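L-lactate dehydrogenase (Trichomonas vaginalis, PDB 4UUL) catalyses the NAD-dependent interconversion of L-lactate and pyruvate and probably has some malate dehydrogenase activity. Local coordinates at residues L8-A13 and L85-P90; G14-I19 and T239-P244; H38-P43 and V68-P73. The protein carries 1 engineered substitution. All blocks are in the same frame, centred on the assembly; numbering follows the deposited sequence.

Contact 1: L8-A13 and L85-P90; sequences LITGAA and LVASMP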
ATOM      1  N   LEU B   8      10.946   4.366 -12.340  1.00 13.79           N
ATOM      2  CA  LEU B   8      11.431   2.990 -12.424  1.00 13.36           C
ATOM      3  C   LEU B   8      11.379   2.323 -11.043  1.00 12.27           C
ATOM      4  O   LEU B   8      11.789   2.896 -10.040  1.00 12.74           O
ATOM      5  CB  LEU B   8      12.875   2.967 -12.915  1.00 14.55           C
ATOM      6  CG  LEU B   8      13.616   1.640 -12.807  1.00 15.05           C
ATOM      7  CD1 LEU B   8      12.972   0.526 -13.646  1.00 16.29           C
ATOM      8  CD2 LEU B   8      15.063   1.804 -13.179  1.00 16.04           C
ATOM      9  N   ILE B   9      10.903   1.081 -11.014  1.00 13.05           N
ATOM     10  CA  ILE B   9      11.028   0.184  -9.873  1.00 13.41           C
ATOM     11  C   ILE B   9      11.689  -1.096 -10.357  1.00 13.15           C
ATOM     12  O   ILE B   9      11.183  -1.734 -11.263  1.00 13.89           O
ATOM     13  CB  ILE B   9       9.654  -0.158  -9.234  1.00 13.14           C
ATOM     14  CG1 ILE B   9       8.915   1.128  -8.831  1.00 13.49           C
ATOM     15  CG2 ILE B   9       9.845  -1.096  -8.063  1.00 14.97           C
ATOM     16  CD1 ILE B   9       7.441   0.868  -8.483  1.00 14.72           C
ATOM     17  N   THR B  10      12.875  -1.412  -9.818  1.00 13.78           N
ATOM     18  CA  THR B  10      13.525  -2.669 -10.118  1.00 14.39           C
ATOM     19  C   THR B  10      13.059  -3.742  -9.165  1.00 15.54           C
ATOM     20  O   THR B  10      12.502  -3.449  -8.112  1.00 15.34           O
ATOM     21  CB  THR B  10      15.076  -2.555 -10.083  1.00 14.90           C
ATOM     22  OG1 THR B  10      15.445  -2.339  -8.734  1.00 15.10           O
ATOM     23  CG2 THR B  10      15.530  -1.466 -11.007  1.00 16.98           C
ATOM     24  N   GLY B  11      13.253  -5.017  -9.510  1.00 15.51           N
ATOM     25  CA  GLY B  11      12.680  -6.077  -8.672  1.00 15.23           C
ATOM     26  C   GLY B  11      11.173  -5.958  -8.536  1.00 15.40           C
ATOM     27  O   GLY B  11      10.594  -6.281  -7.499  1.00 16.51           O
ATOM     28  N   ALA B  12      10.525  -5.464  -9.591  1.00 14.19           N
ATOM     29  CA  ALA B  12       9.150  -5.000  -9.466  1.00 14.94           C
ATOM     30  C   ALA B  12       8.152  -6.070  -9.109  1.00 17.02           C
ATOM     31  O   ALA B  12       7.092  -5.728  -8.627  1.00 17.81           O
ATOM     32  CB  ALA B  12       8.724  -4.234 -10.702  1.00 15.62           C
ATOM     33  N   ALA B  13       8.476  -7.325  -9.373  1.00 16.42           N
ATOM     34  CA  ALA B  13       7.568  -8.425  -9.076  1.00 18.37           C
ATOM     35  C   ALA B  13       7.555  -8.853  -7.617  1.00 18.38           C
ATOM     36  O   ALA B  13       6.733  -9.650  -7.202  1.00 22.87           O
ATOM     37  CB  ALA B  13       7.888  -9.602  -9.954  1.00 20.91           C
ATOM     38  N   LEU B  85      15.704   1.559  -6.685  1.00 11.72           N
ATOM     39  CA  LEU B  85      16.563   0.388  -6.975  1.00 11.86           C
ATOM     40  C   LEU B  85      16.394  -0.585  -5.815  1.00 11.51           C
ATOM     41  O   LEU B  85      17.177  -0.603  -4.841  1.00 12.53           O
ATOM     42  CB  LEU B  85      18.007   0.803  -7.189  1.00 12.59           C
ATOM     43  CG  LEU B  85      18.259   1.702  -8.363  1.00 14.28           C
ATOM     44  CD1 LEU B  85      19.730   1.902  -8.548  1.00 15.05           C
ATOM     45  CD2 LEU B  85      17.606   1.312  -9.676  1.00 16.03           C
ATOM     46  N   VAL B  86      15.358  -1.405  -5.925  1.00 12.11           N
ATOM     47  CA  VAL B  86      14.982  -2.362  -4.889  1.00 12.19           C
ATOM     48  C   VAL B  86      15.725  -3.674  -5.055  1.00 13.56           C
ATOM     49  O   VAL B  86      16.163  -4.287  -4.082  1.00 14.79           O
ATOM     50  CB  VAL B  86      13.461  -2.648  -4.974  1.00 13.13           C
ATOM     51  CG1 VAL B  86      13.027  -3.750  -4.040  1.00 14.74           C
ATOM     52  CG2 VAL B  86      12.723  -1.336  -4.676  1.00 14.42           C
ATOM     53  N   ALA B  87      15.887  -4.115  -6.302  1.00 13.90           N
ATOM     54  CA  ALA B  87      16.508  -5.405  -6.593  1.00 15.01           C
ATOM     55  C   ALA B  87      17.961  -5.399  -6.143  1.00 14.60           C
ATOM     56  O   ALA B  87      18.687  -4.444  -6.371  1.00 14.85           O
ATOM     57  CB  ALA B  87      16.435  -5.730  -8.119  1.00 17.15           C
ATOM     58  N   SER B  88      18.413  -6.546  -5.648  1.00 14.66           N
ATOM     59  CA  SER B  88      19.816  -6.779  -5.323  1.00 14.74           C
ATOM     60  C   SER B  88      20.016  -8.298  -5.248  1.00 17.37           C
ATOM     61  O   SER B  88      19.069  -9.052  -5.270  1.00 20.76           O
ATOM     62  CB  SER B  88      20.169  -6.129  -4.016  1.00 18.14           C
ATOM     63  OG  SER B  88      19.496  -6.715  -2.956  1.00 22.59           O
ATOM     64  N   MET B  89      21.259  -8.743  -5.187  0.59 15.81           N
ATOM     65  CA  MET B  89      21.584 -10.143  -5.013  0.59 17.92           C
ATOM     66  C   MET B  89      21.499 -10.455  -3.539  0.59 18.94           C
ATOM     67  O   MET B  89      22.135  -9.778  -2.719  0.59 19.71           O
ATOM     68  CB  MET B  89      22.992 -10.418  -5.560  0.59 20.47           C
ATOM     69  CG  MET B  89      23.202  -9.825  -6.950  0.59 29.38           C
ATOM     70  SD  MET B  89      22.138 -10.592  -8.209  0.59 41.11           S
ATOM     71  CE  MET B  89      22.853 -12.238  -8.232  0.59 38.69           C
ATOM     72  N   PRO B  90      20.715 -11.485  -3.174  1.00 20.50           N
ATOM     73  CA  PRO B  90      20.721 -11.866  -1.766  1.00 24.06           C
ATOM     74  C   PRO B  90      22.039 -12.618  -1.465  1.00 24.86           C
ATOM     75  O   PRO B  90      22.682 -13.200  -2.333  1.00 25.69           O
ATOM     76  CB  PRO B  90      19.483 -12.778  -1.640  1.00 28.69           C
ATOM     77  CG  PRO B  90      19.298 -13.327  -2.954  1.00 31.93           C
ATOM     78  CD  PRO B  90      19.702 -12.255  -3.931  1.00 25.39           C
TER
HETATM   79  O   HOH W   1      18.088  -2.457  -8.242  1.00 16.87           O
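Gly11 and Ala87 bring their chains to 4.4 Å between CA atoms, where the end of strand 5-10 passes the loop that leaves the neighbouring strand 82-85. Thr10 supplies the polar centre. Its OG1, set between the backbone N and the carbonyl carbon (chi1 69°), takes a nearly straight hydrogen bond from Ala87 N at 3.0 Å, with 165° at the hydrogen. Val86 N lies equally close, 3.0 Å from Thr10 OG1, but points poorly at it (123°), and this second bond is weak. A water donates to Ala87 O and is hydrogen-bonded to Thr10 OG1 (2.7 Å), so one hydroxyl holds both polar ends of Ala87, one directly and one through solvent. The other branch serves the core: Thr10 CG2 meets Leu85 CD2 at 3.7 Å, and beyond it Leu8 touches the same leucine methyl more loosely. Gly11 opens the glycine-rich turn between the first strand and first helix of a Rossmann fold, predicted to bind NAD(+) from Gly11 to Gly17; its positive phi turns the chain out of the strand. Ser88 contacts NADH in another structure of this protein, consistent with both segments lining the cofactor site. At the turn, the CB of Ala87 approaches the N of Gly11 to 3.5 Å. Val86 CB lies 3.4 Å from Thr10 O, the carbonyl just before Gly11, while its side chain also packs on Ile16 and Ile128. Farther along the loop, Met89 N is bonded to Asn104 OD1 on helix 97-118.

Contact 2: G14-I19 and T239-P244; sequences GQIGYI and TSAASP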
ATOM      1  N   GLY B  14       8.477  -8.340  -6.827  1.00 15.19           N
ATOM      2  CA  GLY B  14       8.525  -8.722  -5.439  1.00 15.92           C
ATOM      3  C   GLY B  14       7.517  -8.000  -4.596  1.00 16.81           C
ATOM      4  O   GLY B  14       6.742  -7.156  -5.084  1.00 16.53           O
ATOM      5  N   GLN B  15       7.537  -8.271  -3.296  1.00 18.67           N
ATOM      6  CA  GLN B  15       6.527  -7.663  -2.425  1.00 20.10           C
ATOM      7  C   GLN B  15       6.662  -6.141  -2.312  1.00 15.75           C
ATOM      8  O   GLN B  15       5.664  -5.438  -2.276  1.00 17.12           O
ATOM      9  CB  GLN B  15       6.524  -8.290  -1.053  1.00 28.24           C
ATOM     10  CG  GLN B  15       5.319  -7.827  -0.263  1.00 38.83           C
ATOM     11  CD  GLN B  15       3.998  -7.995  -1.014  1.00 47.26           C
ATOM     12  OE1 GLN B  15       3.277  -7.035  -1.216  1.00 52.30           O
ATOM     13  NE2 GLN B  15       3.697  -9.219  -1.442  1.00 51.10           N
ATOM     14  N   ILE B  16       7.905  -5.637  -2.192  1.00 14.54           N
ATOM     15  CA  ILE B  16       8.074  -4.206  -2.142  1.00 13.72           C
ATOM     16  C   ILE B  16       7.539  -3.594  -3.443  1.00 14.26           C
ATOM     17  O   ILE B  16       6.760  -2.617  -3.434  1.00 14.58           O
ATOM     18  CB  ILE B  16       9.520  -3.822  -1.860  1.00 14.40           C
ATOM     19  CG1 ILE B  16       9.873  -4.195  -0.402  1.00 14.89           C
ATOM     20  CG2 ILE B  16       9.721  -2.366  -2.138  1.00 15.76           C
ATOM     21  CD1 ILE B  16      11.369  -4.105  -0.067  1.00 17.19           C
ATOM     22  N   GLY B  17       7.914  -4.165  -4.575  1.00 14.18           N
ATOM     23  CA  GLY B  17       7.465  -3.611  -5.828  1.00 14.22           C
ATOM     24  C   GLY B  17       5.959  -3.558  -5.980  1.00 13.73           C
ATOM     25  O   GLY B  17       5.388  -2.619  -6.552  1.00 14.20           O
ATOM     26  N   TYR B  18       5.336  -4.617  -5.499  1.00 13.61           N
ATOM     27  CA  TYR B  18       3.878  -4.755  -5.559  1.00 14.29           C
ATOM     28  C   TYR B  18       3.241  -3.560  -4.832  1.00 13.21           C
ATOM     29  O   TYR B  18       2.306  -2.903  -5.349  1.00 15.03           O
ATOM     30  CB  TYR B  18       3.483  -6.053  -4.901  1.00 15.77           C
ATOM     31  CG  TYR B  18       2.007  -6.385  -4.889  1.00 15.25           C
ATOM     32  CD1 TYR B  18       1.347  -6.786  -6.036  1.00 16.95           C
ATOM     33  CD2 TYR B  18       1.301  -6.362  -3.740  1.00 16.01           C
ATOM     34  CE1 TYR B  18      -0.003  -7.135  -6.030  1.00 16.82           C
ATOM     35  CE2 TYR B  18      -0.015  -6.727  -3.704  1.00 16.81           C
ATOM     36  CZ  TYR B  18      -0.661  -7.108  -4.842  1.00 15.63           C
ATOM     37  OH  TYR B  18      -1.952  -7.504  -4.734  1.00 16.68           O
ATOM     38  N   ILE B  19       3.666  -3.315  -3.596  1.00 12.79           N
ATOM     39  CA  ILE B  19       3.060  -2.271  -2.794  1.00 12.95           C
ATOM     40  C   ILE B  19       3.456  -0.876  -3.336  1.00 13.30           C
ATOM     41  O   ILE B  19       2.645   0.045  -3.387  1.00 13.56           O
ATOM     42  CB  ILE B  19       3.382  -2.420  -1.274  1.00 15.05           C
ATOM     43  CG1 ILE B  19       2.924  -3.776  -0.761  1.00 17.94           C
ATOM     44  CG2 ILE B  19       2.801  -1.281  -0.486  1.00 15.89           C
ATOM     45  CD1 ILE B  19       3.401  -4.135   0.602  1.00 20.01           C
ATOM     46  N   THR B 239      10.603 -11.263   4.888  1.00 34.72           N
ATOM     47  CA  THR B 239      11.121  -9.964   5.357  1.00 34.79           C
ATOM     48  C   THR B 239      10.100  -8.867   5.192  1.00 28.04           C
ATOM     49  O   THR B 239       9.111  -9.048   4.522  1.00 27.64           O
ATOM     50  CB  THR B 239      12.397  -9.573   4.607  1.00 42.25           C
ATOM     51  OG1 THR B 239      12.129  -9.501   3.207  1.00 46.10           O
ATOM     52  CG2 THR B 239      13.465 -10.605   4.829  1.00 45.15           C
ATOM     53  N   SER B 240      10.385  -7.721   5.795  1.00 23.93           N
ATOM     54  CA  SER B 240       9.489  -6.584   5.756  0.54 18.49           C
ATOM     55  C   SER B 240       9.289  -6.101   4.317  1.00 18.01           C
ATOM     56  O   SER B 240      10.149  -6.273   3.446  1.00 20.55           O
ATOM     57  CB  SER B 240      10.013  -5.465   6.659  0.54 15.94           C
ATOM     58  OG  SER B 240       9.992  -5.839   8.040  0.54 16.80           O
ATOM     59  N   ALA B 241       8.128  -5.520   4.084  1.00 17.18           N
ATOM     60  CA  ALA B 241       7.771  -5.012   2.761  1.00 15.20           C
ATOM     61  C   ALA B 241       7.041  -3.666   2.848  1.00 13.87           C
ATOM     62  O   ALA B 241       7.458  -2.675   2.257  1.00 14.73           O
ATOM     63  CB  ALA B 241       6.994  -6.033   1.984  1.00 17.78           C
ATOM     64  N   ALA B 242       5.931  -3.609   3.588  1.00 13.21           N
ATOM     65  CA  ALA B 242       5.214  -2.368   3.735  1.00 13.49           C
ATOM     66  C   ALA B 242       6.038  -1.289   4.401  1.00 12.92           C
ATOM     67  O   ALA B 242       5.972  -0.142   3.975  1.00 13.10           O
ATOM     68  CB  ALA B 242       3.925  -2.573   4.485  1.00 14.73           C
ATOM     69  N   SER B 243       6.819  -1.621   5.428  1.00 13.41           N
ATOM     70  CA  SER B 243       7.593  -0.604   6.135  1.00 13.05           C
ATOM     71  C   SER B 243       8.754  -0.019   5.310  1.00 11.73           C
ATOM     72  O   SER B 243       8.916   1.197   5.310  1.00 11.96           O
ATOM     73  CB  SER B 243       7.982  -1.030   7.562  1.00 14.34           C
ATOM     74  OG  SER B 243       8.748  -2.196   7.521  1.00 16.04           O
ATOM     75  N   PRO B 244       9.549  -0.848   4.596  1.00 12.80           N
ATOM     76  CA  PRO B 244      10.549  -0.201   3.708  1.00 13.46           C
ATOM     77  C   PRO B 244       9.888   0.577   2.590  1.00 11.85           C
ATOM     78  O   PRO B 244      10.429   1.594   2.174  1.00 13.10           O
ATOM     79  CB  PRO B 244      11.397  -1.365   3.199  1.00 15.02           C
ATOM     80  CG  PRO B 244      10.597  -2.597   3.452  1.00 15.43           C
ATOM     81  CD  PRO B 244       9.765  -2.302   4.678  1.00 14.24           C
TER
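Ile16 reaches out of the first turn of helix 15-25 to the start of helix 242-257, joining the NAD-binding region to the C-terminal part of the subunit. At its CB the chain forks: CG2 turns back to Val86, whereas CG1, anti to the carbonyl carbon (chi1 -70°), heads across the contact. CG1 lies 3.9 Å from Ala241 CA and as near to the carbonyl oxygen of that residue. The terminal CD1 ends 3.9 Å from Pro244 CG, the two side chains meeting at about a right angle. One residue earlier, Gln15 presses its CG against Ala241 CB at a tight 3.3 Å. One turn on from Ile16, Ile19 CD1 sits 3.9 Å from Ala242 N, just after Ala241, the N-cap residue of helix 242-257. Glu55 of the second subunit accepts from Ala241 N and Ser243 N, and Tyr18 OH of that subunit is bonded to Ala242 N. Gln15 and Ile16 contact NADH in another structure of this protein. Since aliphatic side chains meet backbone and side-chain atoms without hydrogen bonding between the segments, the fit rests on van der Waals contact, while the amides of Ala241, Ala242 and Ser243 bond to the second subunit.

Contact 3: H38-P43 and V68-P73; sequences HLLDIP and VATTDP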
ATOM      1  N   HIS B  38       7.836   2.242 -14.965  1.00 15.78           N
ATOM      2  CA  HIS B  38       8.741   1.279 -15.616  1.00 15.65           C
ATOM      3  C   HIS B  38       9.032   0.202 -14.582  1.00 15.08           C
ATOM      4  O   HIS B  38       9.548   0.497 -13.502  1.00 16.00           O
ATOM      5  CB  HIS B  38      10.018   1.957 -16.038  1.00 15.58           C
ATOM      6  CG  HIS B  38       9.844   3.033 -17.057  1.00 16.06           C
ATOM      7  ND1 HIS B  38      10.439   2.978 -18.296  1.00 18.57           N
ATOM      8  CD2 HIS B  38       9.208   4.230 -17.014  1.00 17.01           C
ATOM      9  CE1 HIS B  38      10.154   4.076 -18.977  1.00 19.18           C
ATOM     10  NE2 HIS B  38       9.387   4.845 -18.234  1.00 19.68           N
ATOM     11  N   LEU B  39       8.615  -1.031 -14.885  1.00 14.70           N
ATOM     12  CA  LEU B  39       8.624  -2.130 -13.930  1.00 15.27           C
ATOM     13  C   LEU B  39       9.559  -3.204 -14.446  1.00 15.21           C
ATOM     14  O   LEU B  39       9.248  -3.901 -15.424  1.00 17.69           O
ATOM     15  CB  LEU B  39       7.199  -2.662 -13.746  1.00 14.84           C
ATOM     16  CG  LEU B  39       6.190  -1.606 -13.310  1.00 15.67           C
ATOM     17  CD1 LEU B  39       4.791  -2.147 -13.379  1.00 17.20           C
ATOM     18  CD2 LEU B  39       6.457  -1.178 -11.879  1.00 15.99           C
ATOM     19  N   LEU B  40      10.749  -3.316 -13.835  1.00 15.44           N
ATOM     20  CA  LEU B  40      11.798  -4.195 -14.298  1.00 15.80           C
ATOM     21  C   LEU B  40      11.944  -5.398 -13.402  1.00 15.44           C
ATOM     22  O   LEU B  40      11.971  -5.274 -12.174  1.00 15.87           O
ATOM     23  CB  LEU B  40      13.131  -3.440 -14.364  1.00 16.99           C
ATOM     24  CG  LEU B  40      14.379  -4.213 -14.768  1.00 17.74           C
ATOM     25  CD1 LEU B  40      14.284  -4.715 -16.205  1.00 19.84           C
ATOM     26  CD2 LEU B  40      15.656  -3.379 -14.557  1.00 19.28           C
ATOM     27  N   ASP B  41      12.052  -6.582 -14.015  1.00 16.69           N
ATOM     28  CA  ASP B  41      12.410  -7.791 -13.269  1.00 17.47           C
ATOM     29  C   ASP B  41      13.035  -8.794 -14.245  1.00 18.28           C
ATOM     30  O   ASP B  41      13.311  -8.435 -15.378  1.00 19.16           O
ATOM     31  CB  ASP B  41      11.227  -8.330 -12.441  1.00 18.55           C
ATOM     32  CG  ASP B  41      11.633  -8.947 -11.116  1.00 18.79           C
ATOM     33  OD1 ASP B  41      12.665  -9.645 -11.079  1.00 19.37           O
ATOM     34  OD2 ASP B  41      10.933  -8.692 -10.102  1.00 19.07           O
ATOM     35  N   ILE B  42      13.319  -9.991 -13.764  1.00 20.77           N
ATOM     36  CA  ILE B  42      13.992 -10.987 -14.556  1.00 22.17           C
ATOM     37  C   ILE B  42      12.982 -11.949 -15.172  1.00 22.76           C
ATOM     38  O   ILE B  42      11.847 -12.049 -14.709  1.00 21.87           O
ATOM     39  CB  ILE B  42      15.005 -11.757 -13.734  1.00 25.35           C
ATOM     40  CG1 ILE B  42      14.356 -12.409 -12.520  1.00 26.19           C
ATOM     41  CG2 ILE B  42      16.176 -10.838 -13.347  1.00 26.08           C
ATOM     42  CD1 ILE B  42      15.306 -13.451 -11.854  1.00 28.39           C
ATOM     43  N   PRO B  43      13.379 -12.673 -16.215  1.00 23.47           N
ATOM     44  CA  PRO B  43      12.407 -13.494 -16.930  1.00 26.49           C
ATOM     45  C   PRO B  43      11.577 -14.447 -16.069  1.00 25.52           C
ATOM     46  O   PRO B  43      10.371 -14.550 -16.349  1.00 26.96           O
ATOM     47  CB  PRO B  43      13.286 -14.233 -17.962  1.00 27.52           C
ATOM     48  CG  PRO B  43      14.380 -13.290 -18.233  1.00 28.59           C
ATOM     49  CD  PRO B  43      14.685 -12.658 -16.902  1.00 26.08           C
ATOM     50  N   VAL B  68       5.161   0.036 -18.318  1.00 19.13           N
ATOM     51  CA  VAL B  68       5.789  -1.012 -19.103  1.00 20.65           C
ATOM     52  C   VAL B  68       6.394  -2.000 -18.113  1.00 20.86           C
ATOM     53  O   VAL B  68       7.079  -1.627 -17.178  1.00 19.82           O
ATOM     54  CB  VAL B  68       6.856  -0.487 -20.089  1.00 22.29           C
ATOM     55  CG1 VAL B  68       8.025   0.205 -19.416  1.00 23.76           C
ATOM     56  CG2 VAL B  68       7.328  -1.628 -20.990  1.00 24.96           C
ATOM     57  N   ALA B  69       6.056  -3.261 -18.283  1.00 20.09           N
ATOM     58  CA  ALA B  69       6.629  -4.373 -17.517  1.00 19.94           C
ATOM     59  C   ALA B  69       7.598  -5.045 -18.428  1.00 19.84           C
ATOM     60  O   ALA B  69       7.252  -5.450 -19.566  1.00 21.72           O
ATOM     61  CB  ALA B  69       5.538  -5.367 -17.197  1.00 21.69           C
ATOM     62  N   THR B  70       8.841  -5.155 -17.990  1.00 19.47           N
ATOM     63  CA  THR B  70       9.913  -5.554 -18.908  1.00 19.31           C
ATOM     64  C   THR B  70      11.057  -6.272 -18.211  1.00 19.57           C
ATOM     65  O   THR B  70      11.246  -6.113 -16.996  1.00 18.49           O
ATOM     66  CB  THR B  70      10.430  -4.308 -19.647  1.00 20.88           C
ATOM     67  OG1 THR B  70      11.340  -4.688 -20.664  1.00 22.34           O
ATOM     68  CG2 THR B  70      11.128  -3.332 -18.725  1.00 21.56           C
ATOM     69  N   THR B  71      11.794  -7.043 -18.976  1.00 20.60           N
ATOM     70  CA  THR B  71      13.098  -7.537 -18.555  1.00 20.62           C
ATOM     71  C   THR B  71      14.269  -6.770 -19.197  1.00 21.42           C
ATOM     72  O   THR B  71      15.408  -7.083 -18.943  1.00 22.98           O
ATOM     73  CB  THR B  71      13.263  -9.003 -18.910  1.00 22.63           C
ATOM     74  OG1 THR B  71      13.205  -9.146 -20.327  1.00 25.11           O
ATOM     75  CG2 THR B  71      12.123  -9.805 -18.294  1.00 26.22           C
ATOM     76  N   ASP B  72      13.970  -5.805 -20.044  1.00 21.53           N
ATOM     77  CA  ASP B  72      14.946  -5.135 -20.877  1.00 22.74           C
ATOM     78  C   ASP B  72      15.427  -3.844 -20.221  1.00 20.88           C
ATOM     79  O   ASP B  72      14.619  -2.921 -19.975  1.00 20.74           O
ATOM     80  CB  ASP B  72      14.306  -4.746 -22.209  1.00 25.10           C
ATOM     81  CG  ASP B  72      15.262  -4.039 -23.096  1.00 28.07           C
ATOM     82  OD1 ASP B  72      16.309  -4.637 -23.360  1.00 30.38           O
ATOM     83  OD2 ASP B  72      14.996  -2.885 -23.495  1.00 29.85           O
ATOM     84  N   PRO B  73      16.724  -3.727 -19.945  1.00 21.29           N
ATOM     85  CA  PRO B  73      17.229  -2.468 -19.384  1.00 21.75           C
ATOM     86  C   PRO B  73      16.867  -1.185 -20.126  1.00 21.08           C
ATOM     87  O   PRO B  73      16.424  -0.226 -19.494  1.00 22.09           O
ATOM     88  CB  PRO B  73      18.742  -2.705 -19.334  1.00 22.90           C
ATOM     89  CG  PRO B  73      18.837  -4.171 -19.078  1.00 23.27           C
ATOM     90  CD  PRO B  73      17.751  -4.777 -19.949  1.00 22.50           C
TER
HETATM   91  O   HOH W   2      15.942  -8.193 -16.542  1.00 24.06           O
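Leu39 is gripped on both its polar backbone atoms by the edge strand beside it, as strands 35-40 and 64-70 run parallel within the beta-alpha-beta unit completed by helix 46-57 of the Rossmann fold. Leu39 N donates to Val68 O at 2.8 Å, and Thr70 N returns a bond to Leu39 O. Asp41 N reaches Thr70 O at 3.1 Å, carrying the pairing just past the end of strand 35-40. On the face that holds His38, Leu40 and Thr70, Val68 CG1 approaches His38 ND1 to 3.8 Å. The CG of Leu40 is anti to its backbone N (chi1 177°), which brings CD1 to 3.4 Å from Thr70 O and against the Thr71 backbone. Thr71 CG2 lies 3.4 Å from Asp41 O and packs against Pro43. A water donating to both Asp41 O and Thr71 O bridges the chains where direct pairing has ended. A second shell fixes these groups. The His38 ring is held by hydrogen bonds to His6 and to Ala75 O, and Leu40 is backed by Ala76 and Phe77 of helix 73-77. Thr70 OG1 accepts from Asp72 N at 2.9 Å in an ST turn, which leads into that helix, where Asp72 caps Ala75 N. Asp41, an NADH contact in another structure of this protein, has OD2 bonded to Ala13 N of the glycine-rich turn, while OD1 receives Ile42 N at 2.8 Å through its anti lone pair.

From the N terminus, strand 5-10 and its turn enter contact 1, and helix 15-25 follows directly into contact 2. Strand 35-40 then enters contact 3, which closes first, when the chain returns at 68-73; its short loop lies wholly within the longer ones of both other contacts. Contact 1 closes when the chain returns at 85-90; contact 2 closes only at 239-244, so these two loops cross. Contacts 1 and 3 share the parallel sheet, strand 5-10 lying next to 35-40, with Ile9 N bonded to His38 O. Contact 2 meets contact 1 where Ile9 CG2 packs on Gly17 CA, and it ties this nucleotide-binding sheet to the C-terminal region.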